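Periplasmic binding protein (Pseudomonas aeruginosa, PDB 2R79) binds heme in the periplasm and probably passes it to an inner-membrane transporter for uptake into the cell. Local coordinates at residues A[93-101]-A[114-125]. Numbering follows the deposited sequence.
With SO4 (sulfate ion), chain C.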
# COMPACT_ATOMS: atom_id res chain seq x y z
N ASP A 93 21.54 -15.94 -28.28
CA ASP A 93 20.99 -16.14 -29.62
C ASP A 93 19.88 -17.18 -29.66
O ASP A 93 19.83 -18.08 -28.82
CB ASP A 93 22.10 -16.54 -30.61
CG ASP A 93 22.70 -17.88 -30.31
OD1 ASP A 93 23.49 -17.98 -29.35
OD2 ASP A 93 22.37 -18.85 -31.02
N LEU A 94 18.98 -17.05 -30.63
CA LEU A 94 17.85 -17.94 -30.78
C LEU A 94 18.23 -19.40 -30.97
O LEU A 94 17.49 -20.29 -30.55
CB LEU A 94 16.97 -17.49 -31.94
CG LEU A 94 16.41 -16.08 -31.76
CD1 LEU A 94 15.51 -15.74 -32.94
CD2 LEU A 94 15.64 -15.99 -30.45
N GLU A 95 19.38 -19.65 -31.59
CA GLU A 95 19.81 -21.02 -31.80
C GLU A 95 20.00 -21.68 -30.44
O GLU A 95 19.61 -22.83 -30.25
CB GLU A 95 21.11 -21.08 -32.58
CG GLU A 95 21.72 -22.47 -32.64
CD GLU A 95 22.98 -22.55 -33.48
OE1 GLU A 95 23.91 -21.74 -33.25
OE2 GLU A 95 23.03 -23.42 -34.38
N ALA A 96 20.59 -20.95 -29.50
CA ALA A 96 20.82 -21.48 -28.16
C ALA A 96 19.50 -21.66 -27.44
O ALA A 96 19.26 -22.69 -26.80
CB ALA A 96 21.71 -20.53 -27.38
N LEU A 97 18.63 -20.66 -27.54
CA LEU A 97 17.33 -20.74 -26.88
C LEU A 97 16.59 -21.98 -27.37
O LEU A 97 16.17 -22.81 -26.57
CB LEU A 97 16.50 -19.49 -27.17
CG LEU A 97 15.07 -19.52 -26.62
CD1 LEU A 97 15.07 -19.91 -25.15
CD2 LEU A 97 14.45 -18.15 -26.81
N GLU A 98 16.45 -22.09 -28.69
CA GLU A 98 15.75 -23.21 -29.31
C GLU A 98 16.34 -24.56 -28.91
O GLU A 98 15.65 -25.57 -28.91
CB GLU A 98 15.77 -23.05 -30.83
CG GLU A 98 14.91 -21.89 -31.30
CD GLU A 98 15.18 -21.49 -32.74
OE1 GLU A 98 15.26 -22.39 -33.61
OE2 GLU A 98 15.30 -20.28 -33.01
N SER A 99 17.62 -24.57 -28.57
CA SER A 99 18.28 -25.80 -28.15
C SER A 99 17.98 -26.06 -26.68
O SER A 99 17.82 -27.21 -26.26
CB SER A 99 19.78 -25.70 -28.37
OG SER A 99 20.44 -26.79 -27.75
N ASN A 100 17.93 -25.00 -25.88
CA ASN A 100 17.63 -25.15 -24.47
C ASN A 100 16.18 -25.62 -24.31
O ASN A 100 15.89 -26.53 -23.54
CB ASN A 100 17.82 -23.83 -23.72
CG ASN A 100 19.28 -23.46 -23.54
OD1 ASN A 100 20.17 -24.30 -23.67
ND2 ASN A 100 19.53 -22.20 -23.22
N LEU A 101 15.28 -25.01 -25.06
CA LEU A 101 13.87 -25.39 -24.98
C LEU A 101 13.67 -26.84 -25.40
O LEU A 101 12.86 -27.55 -24.81
CB LEU A 101 13.02 -24.47 -25.85
CG LEU A 101 12.90 -23.02 -25.39
CD1 LEU A 101 11.96 -22.28 -26.31
CD2 LEU A 101 12.39 -22.96 -23.97
N ALA A 114 7.14 -27.13 -25.66
CA ALA A 114 8.43 -26.48 -25.85
C ALA A 114 8.48 -25.89 -27.26
O ALA A 114 9.00 -24.79 -27.46
CB ALA A 114 9.56 -27.48 -25.65
N GLU A 115 7.94 -26.62 -28.22
CA GLU A 115 7.91 -26.16 -29.60
C GLU A 115 7.01 -24.94 -29.71
O GLU A 115 7.34 -23.98 -30.40
CB GLU A 115 7.39 -27.27 -30.53
CG GLU A 115 8.47 -28.20 -31.05
CD GLU A 115 7.93 -29.28 -31.98
OE1 GLU A 115 7.16 -28.94 -32.92
OE2 GLU A 115 8.27 -30.47 -31.77
N ALA A 116 5.87 -24.99 -29.03
CA ALA A 116 4.94 -23.87 -29.05
C ALA A 116 5.59 -22.64 -28.41
O ALA A 116 5.33 -21.51 -28.83
CB ALA A 116 3.66 -24.24 -28.31
N ALA A 117 6.42 -22.87 -27.40
CA ALA A 117 7.10 -21.77 -26.72
C ALA A 117 8.09 -21.10 -27.67
O ALA A 117 8.19 -19.88 -27.72
CB ALA A 117 7.82 -22.28 -25.48
N GLU A 118 8.83 -21.91 -28.41
CA GLU A 118 9.80 -21.39 -29.36
C GLU A 118 9.06 -20.59 -30.43
O GLU A 118 9.48 -19.52 -30.84
CB GLU A 118 10.56 -22.54 -30.02
CG GLU A 118 11.60 -22.07 -31.02
CD GLU A 118 11.94 -23.12 -32.06
OE1 GLU A 118 12.18 -24.29 -31.69
OE2 GLU A 118 11.96 -22.78 -33.26
N LEU A 119 7.92 -21.12 -30.86
CA LEU A 119 7.12 -20.48 -31.88
C LEU A 119 6.58 -19.13 -31.42
O LEU A 119 6.68 -18.14 -32.14
CB LEU A 119 5.98 -21.42 -32.30
CG LEU A 119 5.03 -21.01 -33.41
CD1 LEU A 119 5.80 -20.62 -34.67
CD2 LEU A 119 4.10 -22.18 -33.70
N ASP A 120 6.00 -19.08 -30.23
CA ASP A 120 5.46 -17.81 -29.73
C ASP A 120 6.57 -16.78 -29.55
O ASP A 120 6.37 -15.59 -29.80
CB ASP A 120 4.75 -18.01 -28.38
CG ASP A 120 3.52 -18.87 -28.49
OD1 ASP A 120 2.76 -18.72 -29.47
OD2 ASP A 120 3.29 -19.71 -27.58
N TYR A 121 7.73 -17.24 -29.10
CA TYR A 121 8.85 -16.34 -28.86
C TYR A 121 9.29 -15.65 -30.15
O TYR A 121 9.38 -14.43 -30.21
CB TYR A 121 10.02 -17.13 -28.27
CG TYR A 121 10.99 -16.29 -27.46
CD1 TYR A 121 10.69 -15.92 -26.15
CD2 TYR A 121 12.22 -15.91 -28.00
CE1 TYR A 121 11.61 -15.21 -25.38
CE2 TYR A 121 13.15 -15.20 -27.24
CZ TYR A 121 12.83 -14.86 -25.93
OH TYR A 121 13.75 -14.20 -25.14
N ARG A 122 9.56 -16.44 -31.19
CA ARG A 122 10.01 -15.89 -32.46
C ARG A 122 8.95 -14.98 -33.07
O ARG A 122 9.28 -13.99 -33.71
CB ARG A 122 10.39 -17.03 -33.42
CG ARG A 122 11.39 -18.01 -32.80
CD ARG A 122 12.18 -18.79 -33.84
NE ARG A 122 11.34 -19.21 -34.95
CZ ARG A 122 11.69 -20.12 -35.86
NH1 ARG A 122 12.88 -20.70 -35.79
NH2 ARG A 122 10.87 -20.42 -36.85
N GLN A 123 7.69 -15.30 -32.84
CA GLN A 123 6.59 -14.50 -33.36
C GLN A 123 6.62 -13.14 -32.68
O GLN A 123 6.41 -12.10 -33.32
CB GLN A 123 5.26 -15.19 -33.06
CG GLN A 123 4.05 -14.57 -33.76
CD GLN A 123 3.97 -14.95 -35.23
OE1 GLN A 123 3.98 -16.14 -35.58
NE2 GLN A 123 3.89 -13.94 -36.10
N ARG A 124 6.87 -13.14 -31.37
CA ARG A 124 6.95 -11.92 -30.60
C ARG A 124 8.09 -11.07 -31.16
O ARG A 124 7.94 -9.86 -31.36
CB ARG A 124 7.24 -12.23 -29.12
CG ARG A 124 6.06 -12.80 -28.33
CD ARG A 124 4.89 -11.83 -28.28
NE ARG A 124 5.16 -10.64 -27.48
CZ ARG A 124 5.23 -10.62 -26.15
NH1 ARG A 124 5.05 -11.74 -25.45
NH2 ARG A 124 5.46 -9.48 -25.50
N LEU A 125 9.23 -11.71 -31.42
CA LEU A 125 10.40 -11.01 -31.95
C LEU A 125 10.18 -10.46 -33.36
O LEU A 125 10.66 -9.39 -33.68
CB LEU A 125 11.62 -11.94 -31.94
CG LEU A 125 12.03 -12.42 -30.54
CD1 LEU A 125 13.28 -13.28 -30.63
CD2 LEU A 125 12.27 -11.23 -29.64
S SO4 C . 20.20 -14.06 -32.87
O1 SO4 C . 20.38 -15.35 -33.61
O2 SO4 C . 21.52 -13.46 -32.47
O3 SO4 C . 19.46 -13.15 -33.80
O4 SO4 C . 19.36 -14.23 -31.65
O HOH W 1 15.28 -19.54 -35.52
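Antiparallel packing in a helical hairpin joins 94–101 to 114–125 (axes 9.7 Å apart, 157°), apolar inside and charged at its margin: L94 meets Y121 and L125, L97 meets Y121, and L101 meets A117. With CG anti to the backbone N (chi1 176°), L97 lays CD2 over one face of the Y121 ring, a CH-pi contact 3.6 Å from the centroid. L94 CD2 sits at the ring's edge and meets L125 CD1 tip to tip at 3.6 Å. A hydrogen bond from the phenol OH to G245 O fixes the ring's far end. Nearer the loop the backbones draw closer, A114 CB lying 3.4 Å from L101 O. At the margin the E98 and E118 carboxylates stack nearly parallel, E98 OE1 3.3 Å from E118 OE2. R122 NH1 probably offsets this repulsion, meeting E118 OE2 by charge alone, out of the guanidinium plane, and E98 OE1 in a long salt bridge; a water donates to E98 OE2 and accepts weakly from NH1. D93 OD2 caps A96 N, and L94 N donates to a sulfate, probably from the crystallisation liquor. W15 covers L97, L101 and A117. The hairpin's second arm, helix 111–135, bridges the lobes, as in class III periplasmic binding proteins.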